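PDB 4TN5: PTS system fructose-like EIIB component 3 from Escherichia coli K12, which probably relays a phosphoryl group from phospho-EIIA to an incoming sugar, probably fructose, as the cytoplasmic EIIB component of a bacterial phosphotransferase system. Local coordinates for residues 5-10 and 36-41. Sequence-based numbering, arbitrary orientation.
Sequences VAVTAC and SIETQG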
loop_
_atom_site.group_PDB
_atom_site.type_symbol
_atom_site.label_atom_id
_atom_site.label_comp_id
_atom_site.label_asym_id
_atom_site.label_seq_id
_atom_site.Cartn_x
_atom_site.Cartn_y
_atom_site.Cartn_z
ATOM N N VAL A 5 1.048 -16.110 2.498
ATOM C CA VAL A 5 2.145 -16.070 3.459
ATOM C C VAL A 5 1.808 -15.052 4.540
ATOM O O VAL A 5 1.130 -14.059 4.275
ATOM C CB VAL A 5 3.504 -15.733 2.808
ATOM C CG1 VAL A 5 3.923 -16.837 1.848
ATOM C CG2 VAL A 5 3.448 -14.389 2.102
ATOM N N ALA A 6 2.264 -15.299 5.760
ATOM C CA ALA A 6 1.876 -14.446 6.873
ATOM C C ALA A 6 2.995 -14.210 7.874
ATOM O O ALA A 6 3.872 -15.053 8.062
ATOM C CB ALA A 6 0.662 -15.022 7.572
ATOM N N VAL A 7 2.951 -13.048 8.513
ATOM C CA VAL A 7 3.869 -12.730 9.594
ATOM C C VAL A 7 3.096 -12.160 10.774
ATOM O O VAL A 7 2.406 -11.147 10.648
ATOM C CB VAL A 7 4.944 -11.717 9.163
ATOM C CG1 VAL A 7 5.822 -11.354 10.348
ATOM C CG2 VAL A 7 5.786 -12.277 8.028
ATOM N N THR A 8 3.200 -12.826 11.917
ATOM C CA THR A 8 2.596 -12.330 13.143
ATOM C C THR A 8 3.699 -11.822 14.062
ATOM O O THR A 8 4.708 -12.498 14.261
ATOM C CB THR A 8 1.778 -13.420 13.856
ATOM O OG1 THR A 8 2.626 -14.530 14.171
ATOM C CG2 THR A 8 0.646 -13.899 12.961
ATOM N N ALA A 9 3.516 -10.630 14.617
ATOM C CA ALA A 9 4.564 -10.031 15.434
ATOM C C ALA A 9 4.043 -9.343 16.689
ATOM O O ALA A 9 3.053 -8.612 16.654
ATOM C CB ALA A 9 5.391 -9.064 14.607
ATOM N N CYS A 10 4.732 -9.582 17.798
ATOM C CA CYS A 10 4.420 -8.936 19.064
ATOM C C CYS A 10 5.665 -8.815 19.928
ATOM O O CYS A 10 6.397 -9.789 20.090
ATOM C CB CYS A 10 3.372 -9.736 19.832
ATOM S SG CYS A 10 3.183 -9.155 21.529
ATOM N N SER A 36 1.858 -20.377 4.829
ATOM C CA SER A 36 3.077 -20.454 5.622
ATOM C C SER A 36 3.155 -19.211 6.500
ATOM O O SER A 36 3.004 -18.091 6.013
ATOM C CB SER A 36 4.307 -20.536 4.719
ATOM O OG SER A 36 4.208 -21.627 3.820
ATOM N N ILE A 37 3.385 -19.409 7.793
ATOM C CA ILE A 37 3.366 -18.297 8.737
ATOM C C ILE A 37 4.710 -18.080 9.423
ATOM O O ILE A 37 5.223 -18.968 10.104
ATOM C CB ILE A 37 2.283 -18.494 9.814
ATOM C CG1 ILE A 37 0.940 -18.827 9.163
ATOM C CG2 ILE A 37 2.168 -17.255 10.688
ATOM C CD1 ILE A 37 -0.170 -19.091 10.157
ATOM N N GLU A 38 5.273 -16.890 9.239
ATOM C CA GLU A 38 6.501 -16.509 9.921
ATOM C C GLU A 38 6.170 -15.887 11.269
ATOM O O GLU A 38 5.256 -15.071 11.380
ATOM C CB GLU A 38 7.308 -15.524 9.074
ATOM C CG GLU A 38 8.542 -14.964 9.766
ATOM C CD GLU A 38 9.369 -14.075 8.857
ATOM O OE1 GLU A 38 9.564 -14.445 7.680
ATOM O OE2 GLU A 38 9.822 -13.005 9.318
ATOM N N THR A 39 6.913 -16.283 12.295
ATOM C CA THR A 39 6.716 -15.742 13.631
ATOM C C THR A 39 7.902 -14.886 14.057
ATOM O O THR A 39 9.051 -15.311 13.959
ATOM C CB THR A 39 6.494 -16.865 14.662
ATOM O OG1 THR A 39 5.100 -17.200 14.711
ATOM C CG2 THR A 39 6.951 -16.423 16.043
ATOM N N GLN A 40 7.616 -13.674 14.518
ATOM C CA GLN A 40 8.647 -12.801 15.060
ATOM C C GLN A 40 8.287 -12.405 16.487
ATOM O O GLN A 40 7.345 -11.646 16.710
ATOM C CB GLN A 40 8.822 -11.560 14.183
ATOM C CG GLN A 40 9.269 -11.867 12.761
ATOM C CD GLN A 40 9.500 -10.616 11.935
ATOM O OE1 GLN A 40 9.521 -9.504 12.461
ATOM N NE2 GLN A 40 9.676 -10.793 10.629
ATOM N N GLY A 41 9.036 -12.929 17.450
ATOM C CA GLY A 41 8.766 -12.662 18.851
ATOM C C GLY A 41 10.026 -12.527 19.681
ATOM O O GLY A 41 11.126 -12.406 19.143
#
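Ala-6 on strand 3-9 bonds to Ser-36 and Glu-38 on strand 34-41, and the strands run parallel. They are neighbours in the central parallel part of the sheet of this EIIB domain and, with helix 18-30 between them in sequence, form a beta-alpha-beta unit. Four backbone hydrogen bonds alternate in direction. Ala-6 N donates to Ser-36 O (2.9 Å) and Thr-8 N to Glu-38 O. Glu-38 N returns a bond to Ala-6 O, and Gln-40 N one to Thr-8 O (3.1 Å). Beyond the last pair the chain reaches Cys-10, the inferred phosphocysteine site.

Side chains pack on both faces. Ala-6 CB meets Ile-37 CG2 at 4.1 Å on the face covered by helix 18-30. On the other face Val-7 and Glu-38 run side by side, with Val-7 CG2 in van der Waals contact 3.7 Å from Glu-38 CB. The other methyl, Val-7 CG1, stands anti to the backbone N (chi1 176°) and packs 3.9 Å from the amide nitrogen Gln-40 NE2.

The polar ends on this face are linked. Arg-73 forms a salt bridge with Glu-38 OE1, which also accepts from Leu-49 N. Gln-40 NE2 donates to Glu-38 OE2 at 2.6 Å and also to Ala-69 O. A leucine in place of Gln-40 would probably leave both oxygens without this amide donor. Glu-38 OE2 lies only 3° out of the Gln-40 amide plane.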